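Local coordinates for MSM0271 protein (PDB 5SUH) that forms part of the protein shell of a mycobacterial microcompartment as a double-ringed trimer of tandem, circularly permuted BMC domains, at residues Leu42-Ala47 and Pro61-His66; Pro90-Gly95 and Leu106-Ala111; Thr146-Gln151 and Ser163-Gly168; Gln169-Tyr174 and Arg209-Gly214. All blocks are in the same frame, centred on the assembly; numbering follows the deposited sequence.

In the fold
Two of the four contacts lie in sheets and two in the loops leading into them. Interaction 2 and interaction 4 are buried antiparallel strand pairs, one in each four-stranded sheet of the tandem BMC domains; their centres are about 28 Å apart, on opposite sides of the chain's centre. Backbone bonds dominate both, but interaction 2 adds a histidine-carboxylate pair where interaction 4 is mostly apolar. Interactions 1 and 3 are partly buried: each sets the start of a short helix against the loop entering a strand, through one or two backbone bonds. Interaction 1 touches interaction 2, and interaction 3 touches interaction 4, near subunit interfaces.

Interaction 1. Residues Leu42-Ala47 and Pro61-His66; sequences LQRQFA and PYEGEH
Leu42 is clamped by a type II beta turn, Tyr62 to Glu65, just before helix 44-49 of the first BMC domain. Its N donates to Glu65 O at 2.9 Å, while its O takes Gly64 N at 3.0 Å. With both backbone polar atoms held, the side chain fills the tight inner part of the contact: CG lies anti to the carbonyl carbon (chi1 -68°), and the side chain crosses Pro61 obliquely, with Leu42 CD1 3.8 Å from Pro61 CB. Ala47, one turn into the helix, points its CB at the backbone of Tyr62 and Glu63, and Pro61 CG rests on Ala47 O. His109 of strand 104-110 also touches the side chains of Pro61 and Glu65. The outer side is looser and exposed. There the extended Glu63 lies alongside the base of Arg44, whose guanidinium extends outward, with Arg44 NH1 still 5.5 Å from Glu63 OE1; any attraction between the charges is therefore at longer range. Tyr62 CB points away from the helix start, and its side chain packs on Gln45 of the second subunit. Within the turn, Tyr62 N donates to Glu65 OE1 at 3.0 Å, meeting that oxygen from above the carboxylate plane.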
loop_
_atom_site.group_PDB
_atom_site.type_symbol
_atom_site.label_atom_id
_atom_site.label_comp_id
_atom_site.label_asym_id
_atom_site.label_seq_id
_atom_site.Cartn_x
_atom_site.Cartn_y
_atom_site.Cartn_z
ATOM N N LEU A 42 -24.042 11.827 16.639
ATOM C CA LEU A 42 -22.913 10.863 16.575
ATOM C C LEU A 42 -22.165 10.658 17.907
ATOM O O LEU A 42 -21.765 11.622 18.559
ATOM C CB LEU A 42 -21.899 11.279 15.493
ATOM C CG LEU A 42 -22.418 11.170 14.051
ATOM C CD1 LEU A 42 -21.428 11.771 13.091
ATOM C CD2 LEU A 42 -22.716 9.723 13.673
ATOM N N GLN A 43 -21.968 9.398 18.301
ATOM C CA GLN A 43 -21.198 9.105 19.514
ATOM C C GLN A 43 -19.677 9.206 19.235
ATOM O O GLN A 43 -19.249 9.048 18.099
ATOM C CB GLN A 43 -21.590 7.724 20.077
ATOM C CG GLN A 43 -23.064 7.547 20.314
ATOM C CD GLN A 43 -23.644 8.567 21.298
ATOM O OE1 GLN A 43 -23.364 8.533 22.492
ATOM N NE2 GLN A 43 -24.462 9.479 20.785
ATOM N N ARG A 44 -18.857 9.461 20.254
ATOM C CA ARG A 44 -17.475 9.878 19.960
ATOM C C ARG A 44 -16.551 8.792 19.378
ATOM O O ARG A 44 -15.711 9.106 18.535
ATOM C CB ARG A 44 -16.842 10.497 21.206
ATOM C CG ARG A 44 -16.427 9.528 22.262
ATOM C CD ARG A 44 -15.740 10.271 23.388
ATOM N NE ARG A 44 -15.217 9.353 24.394
ATOM C CZ ARG A 44 -14.625 9.735 25.521
ATOM N NH1 ARG A 44 -14.475 11.029 25.800
ATOM N NH2 ARG A 44 -14.180 8.814 26.363
ATOM N N GLN A 45 -16.714 7.528 19.771
ATOM C CA GLN A 45 -15.891 6.468 19.180
ATOM C C GLN A 45 -16.232 6.248 17.734
ATOM O O GLN A 45 -15.364 5.980 16.895
ATOM C CB GLN A 45 -16.071 5.149 19.891
ATOM C CG GLN A 45 -15.228 4.948 21.058
ATOM C CD GLN A 45 -15.226 3.505 21.476
ATOM O OE1 GLN A 45 -14.493 2.682 20.912
ATOM N NE2 GLN A 45 -16.043 3.183 22.475
ATOM N N PHE A 46 -17.518 6.297 17.447
ATOM C CA PHE A 46 -17.913 5.969 16.100
ATOM C C PHE A 46 -17.567 7.115 15.171
ATOM O O PHE A 46 -17.155 6.872 14.039
ATOM C CB PHE A 46 -19.396 5.584 16.028
ATOM C CG PHE A 46 -19.875 5.405 14.635
ATOM C CD1 PHE A 46 -19.334 4.408 13.837
ATOM C CD2 PHE A 46 -20.841 6.263 14.104
ATOM C CE1 PHE A 46 -19.761 4.264 12.520
ATOM C CE2 PHE A 46 -21.275 6.129 12.796
ATOM C CZ PHE A 46 -20.748 5.131 11.997
ATOM N N ALA A 47 -17.667 8.345 15.678
ATOM C CA ALA A 47 -17.348 9.557 14.911
ATOM C C ALA A 47 -15.879 9.594 14.494
ATOM O O ALA A 47 -15.530 10.049 13.402
ATOM C CB ALA A 47 -17.694 10.799 15.714
ATOM N N PRO A 61 -16.202 13.746 10.669
ATOM C CA PRO A 61 -17.298 14.225 11.519
ATOM C C PRO A 61 -16.828 14.329 12.969
ATOM O O PRO A 61 -15.782 13.784 13.293
ATOM C CB PRO A 61 -18.391 13.153 11.327
ATOM C CG PRO A 61 -17.625 11.914 10.992
ATOM C CD PRO A 61 -16.443 12.374 10.173
ATOM N N TYR A 62 -17.569 15.043 13.811
ATOM C CA TYR A 62 -17.230 15.179 15.237
ATOM C C TYR A 62 -18.407 14.758 16.127
ATOM O O TYR A 62 -19.548 14.676 15.677
ATOM C CB TYR A 62 -16.796 16.618 15.567
ATOM C CG TYR A 62 -15.608 17.064 14.747
ATOM C CD1 TYR A 62 -14.404 16.388 14.824
ATOM C CD2 TYR A 62 -15.705 18.132 13.864
ATOM C CE1 TYR A 62 -13.333 16.760 14.066
ATOM C CE2 TYR A 62 -14.636 18.521 13.100
ATOM C CZ TYR A 62 -13.451 17.827 13.197
ATOM O OH TYR A 62 -12.372 18.207 12.432
ATOM N N GLU A 63 -18.109 14.475 17.390
ATOM C CA GLU A 63 -19.120 14.066 18.354
ATOM C C GLU A 63 -20.239 15.106 18.447
ATOM O O GLU A 63 -19.979 16.308 18.502
ATOM C CB GLU A 63 -18.471 13.854 19.716
ATOM C CG GLU A 63 -19.412 13.612 20.868
ATOM C CD GLU A 63 -18.689 13.564 22.216
ATOM O OE1 GLU A 63 -17.495 13.942 22.285
ATOM O OE2 GLU A 63 -19.328 13.164 23.213
ATOM N N GLY A 64 -21.487 14.641 18.405
ATOM C CA GLY A 64 -22.621 15.523 18.572
ATOM C C GLY A 64 -23.224 16.048 17.293
ATOM O O GLY A 64 -24.292 16.638 17.335
ATOM N N GLU A 65 -22.524 15.845 16.172
ATOM C CA GLU A 65 -22.984 16.253 14.839
ATOM C C GLU A 65 -23.977 15.218 14.256
ATOM O O GLU A 65 -24.227 14.184 14.882
ATOM C CB GLU A 65 -21.772 16.466 13.897
ATOM C CG GLU A 65 -20.948 17.717 14.255
ATOM C CD GLU A 65 -19.816 18.063 13.278
ATOM O OE1 GLU A 65 -19.293 17.178 12.580
ATOM O OE2 GLU A 65 -19.466 19.258 13.192
ATOM N N HIS A 66 -24.577 15.512 13.101
ATOM C CA HIS A 66 -25.568 14.601 12.512
ATOM C C HIS A 66 -25.199 14.181 11.073
ATOM O O HIS A 66 -24.622 14.964 10.315
ATOM C CB HIS A 66 -26.973 15.226 12.544
ATOM C CG HIS A 66 -27.335 15.848 13.859
ATOM N ND1 HIS A 66 -27.832 15.120 14.920
ATOM C CD2 HIS A 66 -27.306 17.139 14.278
ATOM C CE1 HIS A 66 -28.070 15.926 15.942
ATOM N NE2 HIS A 66 -27.761 17.157 15.574
#

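Interaction 2. Residues Pro90-Gly95 and Leu106-Ala111; sequences PGVQPG and LEIHSA
A beta hairpin of the first BMC domain, strands 93-99 and 104-110, pairs Gln93 with His109 as an antiparallel hydrogen-bonded pair. Gln93 N reaches His109 O at 3.0 Å, and His109 N returns the bond to Gln93 O. Next comes the non-hydrogen-bonded pair Pro94 and Ile108, and then Gly95 N donates to Glu107 O at 2.9 Å. On the Pro94 and Ile108 face, Val92 CG2 meets Ile108 CD1 at 4.0 Å, the two side chains slanting across one another beside helices 78-88 and 113-127. On the other face, His109 has CG between its backbone N and carbonyl carbon (chi1 58°), which folds the imidazole back over the partner strand. Gln93 O consequently sits 3.6 Å above the ring plane, over its centre, and Gly95 CA lies at the ring edge. The Glu107 side chain bends at chi2 (-91°) to bring its carboxylate to that ring. His109 ND1 donates to both oxygens, at 3.1 Å to Glu107 OE1 and 3.0 Å to Glu107 OE2, each using its syn lone pair. This forked bond should help to fix the rotation of the buried imidazole, and the carboxylate would probably favour a protonated histidine.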
loop_
_atom_site.group_PDB
_atom_site.type_symbol
_atom_site.label_atom_id
_atom_site.label_comp_id
_atom_site.label_asym_id
_atom_site.label_seq_id
_atom_site.Cartn_x
_atom_site.Cartn_y
_atom_site.Cartn_z
ATOM N N PRO A 90 -25.235 24.041 0.907
ATOM C CA PRO A 90 -23.774 24.234 0.865
ATOM C C PRO A 90 -23.056 24.016 2.215
ATOM O O PRO A 90 -21.847 23.775 2.220
ATOM C CB PRO A 90 -23.628 25.683 0.371
ATOM C CG PRO A 90 -24.900 25.964 -0.373
ATOM C CD PRO A 90 -25.964 25.206 0.371
ATOM N N GLY A 91 -23.782 24.129 3.327
ATOM C CA GLY A 91 -23.235 23.922 4.659
ATOM C C GLY A 91 -22.985 22.479 5.123
ATOM O O GLY A 91 -22.482 22.263 6.233
ATOM N N VAL A 92 -23.348 21.476 4.323
ATOM C CA VAL A 92 -23.037 20.100 4.713
ATOM C C VAL A 92 -21.676 19.724 4.112
ATOM O O VAL A 92 -21.229 20.332 3.141
ATOM C CB VAL A 92 -24.146 19.070 4.273
ATOM C CG1 VAL A 92 -25.523 19.454 4.853
ATOM C CG2 VAL A 92 -24.229 18.922 2.755
ATOM N N GLN A 93 -21.003 18.755 4.723
ATOM C CA GLN A 93 -19.664 18.354 4.303
ATOM C C GLN A 93 -19.620 16.871 4.019
ATOM O O GLN A 93 -20.134 16.060 4.802
ATOM C CB GLN A 93 -18.635 18.654 5.374
ATOM C CG GLN A 93 -18.430 20.105 5.706
ATOM C CD GLN A 93 -17.356 20.278 6.769
ATOM O OE1 GLN A 93 -17.496 19.796 7.899
ATOM N NE2 GLN A 93 -16.283 20.964 6.414
ATOM N N PRO A 94 -18.963 16.495 2.924
ATOM C CA PRO A 94 -18.826 15.065 2.628
ATOM C C PRO A 94 -17.726 14.398 3.458
ATOM O O PRO A 94 -16.592 14.884 3.495
ATOM C CB PRO A 94 -18.496 15.051 1.135
ATOM C CG PRO A 94 -17.826 16.392 0.896
ATOM C CD PRO A 94 -18.426 17.365 1.861
ATOM N N GLY A 95 -18.068 13.299 4.123
ATOM C CA GLY A 95 -17.100 12.540 4.898
ATOM C C GLY A 95 -16.645 11.273 4.197
ATOM O O GLY A 95 -15.487 10.841 4.338
ATOM N N LEU A 106 -22.235 7.218 0.058
ATOM C CA LEU A 106 -22.001 8.624 0.441
ATOM C C LEU A 106 -22.307 8.839 1.920
ATOM O O LEU A 106 -23.280 8.292 2.450
ATOM C CB LEU A 106 -22.850 9.584 -0.405
ATOM C CG LEU A 106 -22.990 11.025 0.100
ATOM C CD1 LEU A 106 -21.712 11.842 -0.155
ATOM C CD2 LEU A 106 -24.219 11.718 -0.485
ATOM N N GLU A 107 -21.471 9.621 2.591
ATOM C CA GLU A 107 -21.816 10.134 3.918
ATOM C C GLU A 107 -21.694 11.657 3.882
ATOM O O GLU A 107 -20.692 12.190 3.414
ATOM C CB GLU A 107 -20.907 9.536 5.004
ATOM C CG GLU A 107 -21.244 9.950 6.438
ATOM C CD GLU A 107 -20.500 11.207 6.895
ATOM O OE1 GLU A 107 -19.799 11.834 6.085
ATOM O OE2 GLU A 107 -20.627 11.587 8.069
ATOM N N ILE A 108 -22.722 12.365 4.335
ATOM C CA ILE A 108 -22.603 13.815 4.514
ATOM C C ILE A 108 -23.011 14.107 5.954
ATOM O O ILE A 108 -23.778 13.339 6.554
ATOM C CB ILE A 108 -23.462 14.637 3.489
ATOM C CG1 ILE A 108 -24.952 14.338 3.619
ATOM C CG2 ILE A 108 -23.003 14.379 2.052
ATOM C CD1 ILE A 108 -25.819 15.209 2.737
ATOM N N HIS A 109 -22.470 15.179 6.529
ATOM C CA HIS A 109 -22.741 15.504 7.930
ATOM C C HIS A 109 -22.720 17.012 8.157
ATOM O O HIS A 109 -22.219 17.773 7.321
ATOM C CB HIS A 109 -21.744 14.813 8.860
ATOM C CG HIS A 109 -20.319 15.162 8.578
ATOM N ND1 HIS A 109 -19.471 14.323 7.889
ATOM C CD2 HIS A 109 -19.604 16.279 8.855
ATOM C CE1 HIS A 109 -18.291 14.903 7.767
ATOM N NE2 HIS A 109 -18.344 16.088 8.348
ATOM N N SER A 110 -23.301 17.429 9.279
ATOM C CA SER A 110 -23.341 18.827 9.700
ATOM C C SER A 110 -23.648 18.951 11.180
ATOM O O SER A 110 -24.193 18.033 11.794
ATOM C CB SER A 110 -24.399 19.600 8.912
ATOM O OG SER A 110 -24.535 20.936 9.392
ATOM N N ALA A 111 -23.353 20.114 11.741
ATOM C CA ALA A 111 -23.732 20.398 13.109
ATOM C C ALA A 111 -25.267 20.587 13.166
ATOM O O ALA A 111 -25.902 20.325 14.176
ATOM C CB ALA A 111 -22.994 21.626 13.625
#

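Interaction 3. Residues Thr146-Gln151 and Ser163-Gly168; sequences TDITDQ and SMILPG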
loop_
_atom_site.group_PDB
_atom_site.type_symbol
_atom_site.label_atom_id
_atom_site.label_comp_id
_atom_site.label_asym_id
_atom_site.label_seq_id
_atom_site.Cartn_x
_atom_site.Cartn_y
_atom_site.Cartn_z
ATOM N N THR A 146 -17.136 -15.104 24.361
ATOM C CA THR A 146 -16.640 -14.653 25.663
ATOM C C THR A 146 -15.181 -15.038 25.908
ATOM O O THR A 146 -14.694 -16.022 25.355
ATOM C CB THR A 146 -17.490 -15.196 26.809
ATOM O OG1 THR A 146 -17.418 -16.625 26.835
ATOM C CG2 THR A 146 -18.921 -14.756 26.636
ATOM N N ASP A 147 -14.483 -14.211 26.684
ATOM C CA ASP A 147 -13.122 -14.499 27.135
ATOM C C ASP A 147 -12.210 -14.881 25.957
ATOM O O ASP A 147 -11.693 -16.001 25.884
ATOM C CB ASP A 147 -13.172 -15.620 28.193
ATOM C CG ASP A 147 -11.836 -15.840 28.905
ATOM O OD1 ASP A 147 -11.068 -14.861 29.048
ATOM O OD2 ASP A 147 -11.559 -16.987 29.344
ATOM N N ILE A 148 -11.967 -13.926 25.063
ATOM C CA ILE A 148 -11.217 -14.218 23.849
ATOM C C ILE A 148 -9.779 -14.662 24.208
ATOM O O ILE A 148 -9.142 -14.113 25.117
ATOM C CB ILE A 148 -11.226 -12.989 22.871
ATOM C CG1 ILE A 148 -10.658 -13.367 21.501
ATOM C CG2 ILE A 148 -10.479 -11.770 23.448
ATOM C CD1 ILE A 148 -10.785 -12.263 20.432
ATOM N N THR A 149 -9.304 -15.710 23.541
ATOM C CA THR A 149 -7.964 -16.244 23.810
ATOM C C THR A 149 -6.920 -15.262 23.293
ATOM O O THR A 149 -7.203 -14.462 22.392
ATOM C CB THR A 149 -7.734 -17.601 23.151
ATOM O OG1 THR A 149 -7.705 -17.440 21.726
ATOM C CG2 THR A 149 -8.832 -18.564 23.508
ATOM N N ASP A 150 -5.719 -15.308 23.849
ATOM C CA ASP A 150 -4.722 -14.296 23.505
ATOM C C ASP A 150 -4.261 -14.408 22.046
ATOM O O ASP A 150 -3.978 -13.394 21.401
ATOM C CB ASP A 150 -3.545 -14.353 24.483
ATOM C CG ASP A 150 -2.884 -15.700 24.530
ATOM O OD1 ASP A 150 -3.409 -16.649 23.904
ATOM O OD2 ASP A 150 -1.841 -15.809 25.214
ATOM N N GLN A 151 -4.232 -15.623 21.505
ATOM C CA GLN A 151 -3.835 -15.819 20.107
ATOM C C GLN A 151 -4.913 -15.305 19.138
ATOM O O GLN A 151 -4.612 -14.779 18.063
ATOM C CB GLN A 151 -3.520 -17.298 19.851
ATOM C CG GLN A 151 -2.101 -17.709 20.237
ATOM C CD GLN A 151 -1.748 -19.135 19.814
ATOM O OE1 GLN A 151 -0.717 -19.366 19.189
ATOM N NE2 GLN A 151 -2.578 -20.090 20.186
ATOM N N SER A 163 -9.162 0.879 17.352
ATOM C CA SER A 163 -8.960 0.396 18.729
ATOM C C SER A 163 -8.721 -1.089 18.668
ATOM O O SER A 163 -8.887 -1.731 17.610
ATOM C CB SER A 163 -10.117 0.674 19.697
ATOM O OG SER A 163 -10.074 1.966 20.259
ATOM N N MET A 164 -8.328 -1.631 19.812
ATOM C CA MET A 164 -7.913 -3.009 19.874
ATOM C C MET A 164 -8.649 -3.735 20.965
ATOM O O MET A 164 -9.071 -3.135 21.957
ATOM C CB MET A 164 -6.400 -3.078 20.092
ATOM C CG MET A 164 -5.616 -2.353 18.985
ATOM S SD MET A 164 -3.831 -2.240 19.235
ATOM C CE MET A 164 -3.728 -1.237 20.706
ATOM N N ILE A 165 -8.789 -5.042 20.777
ATOM C CA ILE A 165 -9.403 -5.879 21.786
ATOM C C ILE A 165 -8.291 -6.587 22.550
ATOM O O ILE A 165 -7.270 -6.966 21.964
ATOM C CB ILE A 165 -10.369 -6.883 21.156
ATOM C CG1 ILE A 165 -11.172 -7.600 22.236
ATOM C CG2 ILE A 165 -9.623 -7.837 20.220
ATOM C CD1 ILE A 165 -12.336 -8.364 21.707
ATOM N N LEU A 166 -8.455 -6.680 23.866
ATOM C CA LEU A 166 -7.475 -7.328 24.754
ATOM C C LEU A 166 -7.909 -8.745 25.165
ATOM O O LEU A 166 -9.115 -9.031 25.246
ATOM C CB LEU A 166 -7.246 -6.469 25.998
ATOM C CG LEU A 166 -6.695 -5.067 25.750
ATOM C CD1 LEU A 166 -6.579 -4.322 27.069
ATOM C CD2 LEU A 166 -5.345 -5.103 25.021
ATOM N N PRO A 167 -6.937 -9.637 25.421
ATOM C CA PRO A 167 -7.308 -11.021 25.793
ATOM C C PRO A 167 -8.179 -11.025 27.045
ATOM O O PRO A 167 -7.872 -10.253 27.952
ATOM C CB PRO A 167 -5.959 -11.709 26.053
ATOM C CG PRO A 167 -4.933 -10.876 25.308
ATOM C CD PRO A 167 -5.477 -9.439 25.363
ATOM N N GLY A 168 -9.268 -11.794 27.079
ATOM C CA GLY A 168 -10.114 -11.808 28.265
ATOM C C GLY A 168 -11.411 -11.034 28.116
ATOM O O GLY A 168 -12.379 -11.231 28.856
#
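Ile148 O accepts Gly168 N at 3.0 Å, the one hydrogen bond between 146-151 and 163-168, with the donor on a lone pair in the carbonyl plane. It ties the connection leaving strand 138-145 to the loop that enters strand 170-177, in the second BMC domain. Thr149 next to it is the N-cap of helix 150-156, so the bond holds the chain where that helix is about to start. Side chains close in around it. Ile148 has CG1 anti to its backbone N (chi1 -170°), which leaves CG2 facing the loop; this methyl packs 3.5 Å from Leu166 O and 4.3 Å from Ile165 CD1. In the first turn of the helix, Asp150 lays its CB against the Pro167 ring, 3.8 Å from Pro167 CG, while its carboxylate extends clear of the ring. Asp147 starts out from the loop but swings OD1 back to 3.3 Å from Gly168 CA. Other subunits border the site: Asp147 O accepts Arg87 NH1 of the fourth subunit, Gln151 NE2 donates to Val92 O of the same subunit, and Leu166 packs on Asp150 of the fifth. Gly168 takes a positive phi (104°), a backbone shape most readily adopted by glycine. Between the two segments one amide bond is joined mainly by van der Waals contacts, so this joint probably depends more on fit than on charge pairing.

Interaction 4. Residues Gln169-Tyr174 and Arg209-Gly214; sequences QSLLVY and RLYIGG
Both Val173 CG1 and Tyr211 CG stand anti to their own carbonyl carbons (chi1 -72° and -71°), and this shared torsion sets the two side chains alongside each other in the same direction. Val173 CG1 comes 3.9 Å from Tyr211 CD2 and makes an off-centre CH-pi contact, 4.3 Å from the ring centroid. Leu171 reaches the same ring with CD1, at its edge and near its plane, 4.3 Å from Tyr211 CD2. Beneath these side chains the backbones form an antiparallel ladder whose axes run at 161°. Its three hydrogen-bonded pairs are Ser170 with Gly214, Leu172 with Ile212 and Tyr174 with Leu210. In the middle one, Leu172 N meets Ile212 O at 2.7 Å and Ile212 N meets Leu172 O at 3.0 Å. On the opposite face Leu172 CB lies 4.4 Å from Ile212 CB, and Tyr174 CB lies 4.2 Å from Leu210 CB. Tyr211 OH is hydrogen-bonded to Glu79 OE2 of the fourth subunit, which puts the Val173 and Tyr211 face at a subunit boundary. The Leu172 and Leu210 face lies instead against the helical layer: Leu210 packs on helices 182-192 and 216-232, and strands 138-145 and 197-202 flank the pair within the sheet.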
loop_
_atom_site.group_PDB
_atom_site.type_symbol
_atom_site.label_atom_id
_atom_site.label_comp_id
_atom_site.label_asym_id
_atom_site.label_seq_id
_atom_site.Cartn_x
_atom_site.Cartn_y
_atom_site.Cartn_z
ATOM N N GLN A 169 -11.415 -10.102 27.176
ATOM C CA GLN A 169 -12.619 -9.366 26.882
ATOM C C GLN A 169 -13.612 -10.254 26.089
ATOM O O GLN A 169 -13.217 -11.258 25.453
ATOM C CB GLN A 169 -12.279 -8.111 26.089
ATOM C CG GLN A 169 -11.590 -6.992 26.886
ATOM C CD GLN A 169 -11.536 -5.704 26.065
ATOM O OE1 GLN A 169 -10.792 -5.584 25.079
ATOM N NE2 GLN A 169 -12.382 -4.749 26.444
ATOM N N SER A 170 -14.890 -9.876 26.113
ATOM C CA SER A 170 -15.876 -10.558 25.296
ATOM C C SER A 170 -16.023 -9.824 23.949
ATOM O O SER A 170 -15.925 -8.594 23.868
ATOM C CB SER A 170 -17.217 -10.638 26.024
ATOM O OG SER A 170 -17.114 -11.466 27.166
ATOM N N LEU A 171 -16.244 -10.584 22.890
ATOM C CA LEU A 171 -16.342 -10.016 21.551
ATOM C C LEU A 171 -17.718 -10.254 20.905
ATOM O O LEU A 171 -18.183 -11.397 20.833
ATOM C CB LEU A 171 -15.257 -10.612 20.668
ATOM C CG LEU A 171 -15.341 -10.329 19.179
ATOM C CD1 LEU A 171 -15.050 -8.845 18.939
ATOM C CD2 LEU A 171 -14.369 -11.250 18.448
ATOM N N LEU A 172 -18.367 -9.178 20.452
ATOM C CA LEU A 172 -19.594 -9.310 19.662
ATOM C C LEU A 172 -19.320 -9.100 18.181
ATOM O O LEU A 172 -18.713 -8.090 17.794
ATOM C CB LEU A 172 -20.637 -8.300 20.116
ATOM C CG LEU A 172 -21.794 -8.015 19.159
ATOM C CD1 LEU A 172 -22.714 -9.227 18.976
ATOM C CD2 LEU A 172 -22.561 -6.806 19.657
ATOM N N VAL A 173 -19.751 -10.044 17.350
ATOM C CA VAL A 173 -19.658 -9.836 15.903
ATOM C C VAL A 173 -21.083 -9.804 15.367
ATOM O O VAL A 173 -21.943 -10.562 15.832
ATOM C CB VAL A 173 -18.807 -10.929 15.158
ATOM C CG1 VAL A 173 -17.305 -10.780 15.457
ATOM C CG2 VAL A 173 -19.286 -12.342 15.489
ATOM N N TYR A 174 -21.334 -8.907 14.413
ATOM C CA TYR A 174 -22.672 -8.725 13.848
ATOM C C TYR A 174 -22.577 -8.432 12.348
ATOM O O TYR A 174 -21.910 -7.467 11.914
ATOM C CB TYR A 174 -23.392 -7.576 14.545
ATOM C CG TYR A 174 -24.880 -7.742 14.692
ATOM C CD1 TYR A 174 -25.462 -7.801 15.959
ATOM C CD2 TYR A 174 -25.719 -7.808 13.574
ATOM C CE1 TYR A 174 -26.846 -7.944 16.112
ATOM C CE2 TYR A 174 -27.092 -7.954 13.722
ATOM C CZ TYR A 174 -27.648 -8.013 15.002
ATOM O OH TYR A 174 -29.012 -8.156 15.181
ATOM N N ARG A 209 -19.970 -5.553 8.505
ATOM C CA ARG A 209 -19.506 -6.295 9.668
ATOM C C ARG A 209 -19.124 -5.352 10.809
ATOM O O ARG A 209 -18.415 -4.336 10.618
ATOM C CB ARG A 209 -18.317 -7.191 9.302
ATOM C CG ARG A 209 -18.678 -8.382 8.413
ATOM C CD ARG A 209 -18.455 -8.071 6.949
ATOM N NE ARG A 209 -18.777 -9.199 6.071
ATOM C CZ ARG A 209 -18.009 -9.550 5.038
ATOM N NH1 ARG A 209 -16.874 -8.878 4.794
ATOM N NH2 ARG A 209 -18.341 -10.577 4.281
ATOM N N LEU A 210 -19.576 -5.725 12.003
ATOM C CA LEU A 210 -19.345 -4.948 13.208
ATOM C C LEU A 210 -18.569 -5.805 14.227
ATOM O O LEU A 210 -18.955 -6.945 14.506
ATOM C CB LEU A 210 -20.693 -4.483 13.780
ATOM C CG LEU A 210 -20.702 -3.596 15.030
ATOM C CD1 LEU A 210 -19.752 -2.407 14.835
ATOM C CD2 LEU A 210 -22.113 -3.120 15.369
ATOM N N TYR A 211 -17.472 -5.260 14.761
ATOM C CA TYR A 211 -16.674 -5.904 15.821
ATOM C C TYR A 211 -16.656 -5.007 17.063
ATOM O O TYR A 211 -16.124 -3.893 17.031
ATOM C CB TYR A 211 -15.227 -6.149 15.385
ATOM C CG TYR A 211 -14.960 -7.217 14.349
ATOM C CD1 TYR A 211 -15.232 -6.992 12.992
ATOM C CD2 TYR A 211 -14.316 -8.400 14.697
ATOM C CE1 TYR A 211 -14.932 -7.956 12.024
ATOM C CE2 TYR A 211 -14.009 -9.359 13.746
ATOM C CZ TYR A 211 -14.327 -9.138 12.415
ATOM O OH TYR A 211 -14.013 -10.099 11.476
ATOM N N ILE A 212 -17.193 -5.514 18.161
ATOM C CA ILE A 212 -17.321 -4.774 19.421
ATOM C C ILE A 212 -16.792 -5.577 20.623
ATOM O O ILE A 212 -17.087 -6.768 20.778
ATOM C CB ILE A 212 -18.813 -4.368 19.639
ATOM C CG1 ILE A 212 -19.155 -3.170 18.761
ATOM C CG2 ILE A 212 -19.097 -4.011 21.078
ATOM C CD1 ILE A 212 -20.586 -2.765 18.867
ATOM N N GLY A 213 -15.991 -4.928 21.453
ATOM C CA GLY A 213 -15.401 -5.548 22.631
ATOM C C GLY A 213 -15.879 -4.904 23.921
ATOM O O GLY A 213 -16.242 -3.730 23.931
ATOM N N GLY A 214 -15.933 -5.681 24.999
ATOM C CA GLY A 214 -16.333 -5.156 26.300
ATOM C C GLY A 214 -16.578 -6.270 27.299
ATOM O O GLY A 214 -16.220 -7.442 27.027
#